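Local coordinates for protein ATP synthase subunit s, mitochondrial (PDB 3E4G) that regulates mitochondrial ATP synthase, being necessary for its proton conduction and blocking a proton leak through an alternative exit pathway, at residues A[74-85]-A[102-112]. The protein carries 1 engineered substitution. Residues are numbered along the deposited sequence; the frame is centred on the assembly and turned at random. Where two conformers were deposited one is given.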
loop_
_atom_site.group_PDB
_atom_site.type_symbol
_atom_site.label_atom_id
_atom_site.label_comp_id
_atom_site.label_asym_id
_atom_site.label_seq_id
_atom_site.Cartn_x
_atom_site.Cartn_y
_atom_site.Cartn_z
ATOM N N MET A 74 8.840 -1.104 -2.720
ATOM C CA MET A 74 9.518 -1.552 -1.463
ATOM C C MET A 74 9.865 -0.389 -0.631
ATOM O O MET A 74 10.207 0.662 -1.150
ATOM C CB MET A 74 10.564 -2.456 -1.685
ATOM C CG MET A 74 11.519 -1.842 -2.328
ATOM S SD MET A 74 12.936 -3.031 -2.653
ATOM C CE MET A 74 13.096 -3.916 -1.148
ATOM N N SER A 75 9.959 -0.607 0.656
ATOM C CA SER A 75 10.582 0.223 1.644
ATOM C C SER A 75 10.379 1.692 1.454
ATOM O O SER A 75 9.252 2.235 1.666
ATOM C CB SER A 75 12.078 -0.227 1.849
ATOM O OG SER A 75 12.853 0.101 0.687
ATOM N N ILE A 76 11.447 2.407 1.191
ATOM C CA ILE A 76 11.356 3.854 1.182
ATOM C C ILE A 76 10.501 4.332 -0.017
ATOM O O ILE A 76 10.108 5.509 -0.024
ATOM C CB ILE A 76 12.671 4.588 1.434
ATOM C CG1 ILE A 76 13.527 4.190 0.283
ATOM C CG2 ILE A 76 13.174 4.361 2.861
ATOM C CD1 ILE A 76 13.104 3.642 -1.091
ATOM N N GLY A 77 10.118 3.489 -1.005
ATOM C CA GLY A 77 9.118 3.932 -1.979
ATOM C C GLY A 77 7.828 4.373 -1.294
ATOM O O GLY A 77 7.147 5.276 -1.767
ATOM N N PHE A 78 7.509 3.736 -0.168
ATOM C CA PHE A 78 6.287 4.090 0.547
ATOM C C PHE A 78 6.323 5.466 1.154
ATOM O O PHE A 78 5.253 5.956 1.564
ATOM C CB PHE A 78 5.947 3.012 1.583
ATOM C CG PHE A 78 5.511 1.693 0.969
ATOM C CD1 PHE A 78 4.253 1.528 0.395
ATOM C CD2 PHE A 78 6.359 0.626 0.904
ATOM C CE1 PHE A 78 3.872 0.331 -0.188
ATOM C CE2 PHE A 78 6.010 -0.550 0.296
ATOM C CZ PHE A 78 4.754 -0.729 -0.222
ATOM N N ASP A 79 7.467 6.141 1.183
ATOM C CA ASP A 79 7.480 7.539 1.560
ATOM C C ASP A 79 6.654 8.404 0.595
ATOM O O ASP A 79 6.234 9.524 0.967
ATOM C CB ASP A 79 8.880 8.059 1.743
ATOM C CG ASP A 79 9.578 7.493 3.017
ATOM O OD1 ASP A 79 8.927 6.865 3.868
ATOM O OD2 ASP A 79 10.779 7.702 3.104
ATOM N N HIS A 80 6.394 7.914 -0.612
ATOM C CA HIS A 80 5.456 8.638 -1.500
ATOM C C HIS A 80 4.025 8.719 -0.905
ATOM O O HIS A 80 3.200 9.472 -1.392
ATOM C CB HIS A 80 5.315 7.942 -2.870
ATOM C CG HIS A 80 6.513 8.098 -3.773
ATOM N ND1 HIS A 80 7.526 7.159 -3.830
ATOM C CD2 HIS A 80 6.846 9.044 -4.673
ATOM C CE1 HIS A 80 8.395 7.570 -4.754
ATOM N NE2 HIS A 80 8.022 8.707 -5.265
ATOM N N MET A 81 3.750 7.881 0.054
ATOM C CA MET A 81 2.382 7.762 0.693
ATOM C C MET A 81 2.183 8.970 1.666
ATOM O O MET A 81 1.057 9.172 2.108
ATOM C CB MET A 81 2.219 6.440 1.466
ATOM C CG MET A 81 2.327 5.185 0.553
ATOM S SD MET A 81 1.071 5.015 -0.774
ATOM C CE MET A 81 -0.385 4.880 0.185
ATOM N N GLU A 82 3.265 9.648 2.068
ATOM C CA GLU A 82 3.194 10.572 3.208
ATOM C C GLU A 82 2.192 11.650 3.049
ATOM O O GLU A 82 1.589 12.085 4.053
ATOM C CB GLU A 82 4.603 11.156 3.429
ATOM C CG GLU A 82 4.757 11.781 4.780
ATOM C CD GLU A 82 4.224 13.091 4.854
ATOM O OE1 GLU A 82 4.283 13.823 3.820
ATOM O OE2 GLU A 82 3.775 13.539 5.969
ATOM N N GLY A 83 2.037 12.178 1.862
ATOM C CA GLY A 83 1.162 13.362 1.597
ATOM C C GLY A 83 -0.259 13.037 1.166
ATOM O O GLY A 83 -1.043 13.952 0.841
ATOM N N LEU A 84 -0.591 11.752 1.059
ATOM C CA LEU A 84 -1.903 11.331 0.509
ATOM C C LEU A 84 -2.949 11.364 1.582
ATOM O O LEU A 84 -2.797 10.769 2.664
ATOM C CB LEU A 84 -1.795 9.909 -0.022
ATOM C CG LEU A 84 -0.693 9.711 -1.107
ATOM C CD1 LEU A 84 -0.713 8.261 -1.576
ATOM C CD2 LEU A 84 -0.857 10.627 -2.263
ATOM N N GLN A 85 -4.088 12.041 1.302
ATOM C CA GLN A 85 -5.099 12.243 2.345
ATOM C C GLN A 85 -6.296 11.342 2.255
ATOM O O GLN A 85 -7.079 11.276 3.233
ATOM C CB GLN A 85 -5.592 13.724 2.312
ATOM C CG GLN A 85 -4.437 14.751 2.357
ATOM C CD GLN A 85 -3.629 14.620 3.588
ATOM O OE1 GLN A 85 -4.171 14.541 4.707
ATOM N NE2 GLN A 85 -2.312 14.528 3.419
ATOM N N CYS A 102 8.041 -2.452 5.478
ATOM C CA CYS A 102 7.176 -1.689 4.577
ATOM C C CYS A 102 5.817 -1.458 5.263
ATOM O O CYS A 102 5.248 -0.356 5.246
ATOM C CB CYS A 102 6.943 -2.447 3.265
ATOM S SG CYS A 102 8.509 -2.865 2.379
ATOM N N LEU A 103 5.274 -2.544 5.853
ATOM C CA LEU A 103 3.978 -2.478 6.541
ATOM C C LEU A 103 4.069 -1.580 7.779
ATOM O O LEU A 103 3.163 -0.802 8.082
ATOM C CB LEU A 103 3.489 -3.857 6.918
ATOM C CG LEU A 103 3.274 -4.780 5.686
ATOM C CD1 LEU A 103 2.786 -6.150 6.155
ATOM C CD2 LEU A 103 2.310 -4.180 4.681
ATOM N N GLU A 104 5.208 -1.657 8.510
ATOM C CA GLU A 104 5.469 -0.792 9.648
ATOM C C GLU A 104 5.478 0.667 9.167
ATOM O O GLU A 104 4.815 1.543 9.800
ATOM C CB GLU A 104 6.764 -1.168 10.331
ATOM C CG GLU A 104 6.677 -2.477 11.046
ATOM C CD GLU A 104 7.991 -3.120 11.407
ATOM O OE1 GLU A 104 9.046 -2.648 10.973
ATOM O OE2 GLU A 104 7.950 -4.127 12.105
ATOM N N ARG A 105 6.227 0.987 8.117
ATOM C CA ARG A 105 6.287 2.336 7.612
ATOM C C ARG A 105 4.897 2.882 7.259
ATOM O O ARG A 105 4.511 4.002 7.601
ATOM C CB ARG A 105 7.235 2.385 6.378
ATOM C CG ARG A 105 7.528 3.738 5.713
ATOM C CD ARG A 105 8.525 3.625 4.545
ATOM N NE ARG A 105 9.836 3.242 5.004
ATOM C CZ ARG A 105 10.699 4.039 5.715
ATOM N NH1 ARG A 105 10.492 5.353 5.779
ATOM N NH2 ARG A 105 11.732 3.525 6.274
ATOM N N LEU A 106 4.124 2.041 6.561
ATOM C CA LEU A 106 2.716 2.440 6.207
ATOM C C LEU A 106 1.892 2.712 7.463
ATOM O O LEU A 106 1.117 3.681 7.539
ATOM C CB LEU A 106 2.064 1.340 5.436
ATOM C CG LEU A 106 2.490 1.216 3.939
ATOM C CD1 LEU A 106 1.951 -0.103 3.389
ATOM C CD2 LEU A 106 1.973 2.345 3.134
ATOM N N SER A 107 2.007 1.818 8.444
ATOM C CA SER A 107 1.144 1.870 9.648
ATOM C C SER A 107 1.380 3.146 10.427
ATOM O O SER A 107 0.488 3.545 11.200
ATOM C CB SER A 107 1.374 0.676 10.530
ATOM O OG SER A 107 2.623 0.741 11.223
ATOM N N GLN A 108 2.569 3.734 10.327
ATOM C CA GLN A 108 2.955 4.938 11.068
ATOM C C GLN A 108 2.570 6.249 10.430
ATOM O O GLN A 108 2.767 7.315 11.002
ATOM C CB GLN A 108 4.501 4.894 11.325
ATOM C CG GLN A 108 4.839 3.793 12.324
ATOM C CD GLN A 108 4.353 4.086 13.624
ATOM O OE1 GLN A 108 3.856 3.169 14.386
ATOM N NE2 GLN A 108 4.478 5.296 14.111
ATOM N N LEU A 109 2.006 6.182 9.200
ATOM C CA LEU A 109 1.601 7.401 8.503
ATOM C C LEU A 109 0.213 7.784 9.026
ATOM O O LEU A 109 -0.782 7.090 8.744
ATOM C CB LEU A 109 1.580 7.148 6.999
ATOM C CG LEU A 109 2.994 7.024 6.388
ATOM C CD1 LEU A 109 2.851 6.660 4.928
ATOM C CD2 LEU A 109 3.799 8.360 6.612
ATOM N N GLU A 110 0.128 8.889 9.786
ATOM C CA GLU A 110 -1.156 9.284 10.379
ATOM C C GLU A 110 -2.207 9.541 9.325
ATOM O O GLU A 110 -3.395 9.329 9.570
ATOM C CB GLU A 110 -1.006 10.522 11.300
ATOM C CG GLU A 110 -0.135 10.183 12.524
ATOM C CD GLU A 110 -0.293 11.235 13.609
ATOM O OE1 GLU A 110 -0.128 12.443 13.323
ATOM O OE2 GLU A 110 -0.554 10.828 14.738
ATOM N N ASN A 111 -1.787 10.069 8.176
ATOM C CA ASN A 111 -2.702 10.314 7.074
ATOM C C ASN A 111 -3.386 9.024 6.639
ATOM O O ASN A 111 -4.590 9.024 6.294
ATOM C CB ASN A 111 -2.008 11.028 5.931
ATOM C CG ASN A 111 -0.750 10.312 5.467
ATOM O OD1 ASN A 111 0.211 10.142 6.301
ATOM N ND2 ASN A 111 -0.669 9.911 4.233
ATOM N N LEU A 112 -2.648 7.913 6.576
ATOM C CA LEU A 112 -3.247 6.607 6.226
ATOM C C LEU A 112 -4.053 6.064 7.364
ATOM O O LEU A 112 -5.106 5.427 7.164
ATOM C CB LEU A 112 -2.173 5.590 5.841
ATOM C CG LEU A 112 -1.372 5.939 4.558
ATOM C CD1 LEU A 112 -0.412 4.795 4.258
ATOM C CD2 LEU A 112 -2.311 6.110 3.369
HETATM O O HOH W 1 12.072 8.050 5.439
HETATM O O HOH W 2 2.037 11.918 7.340
HETATM O O HOH W 3 -6.167 11.223 5.813
#
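With CG anti to the backbone N (chi1 -176°) and a bend at chi3, R105 reaches across to D79, and CG2 of I76 sits over the centre of one guanidinium face. N111 instead has CG between its backbone N and carbonyl carbon (chi1 54°), which turns the amide toward the M81–L84 turn. The R105 bond is a salt bridge, NH1 to D79 OD1 at 2.9 Å, made on the syn lone pair of OD1 although the carboxylate and guanidinium planes stand 67° apart; a water held by D79 OD2 links weakly back to NH1. A leucine in place of R105 would probably leave the D79 carboxylate without its charged mate and the I76 methyl without the flat group it rests on. Asparagine suits its place because ND2 carries two hydrogens: N111 ND2 lies 2.8 Å from M81 O and, more straightly bonded, equally near L84 O, tying the type I turn, whose own L84 N also donates to M81 O, to helix 110-115. At the other end a cysteine serves twice: C102 SG accepts from S75 N at 3.2 Å and lies obliquely beside the F78 ring, with C102 CB 3.6 Å from F78 CE2. Between these polar ends the contact is apolar: L106 CD2 reaches F78 CD1 and M81 CG, and L109 CD1 packs on M81 CB at 3.5 Å. The contact thus joins successive leucine-rich repeats, 64-92 and 93-117, through their convex-side segments, with helix 23-33 supplying W30 edge-to-face with F78 and strand 63-69 meeting M81 through I66.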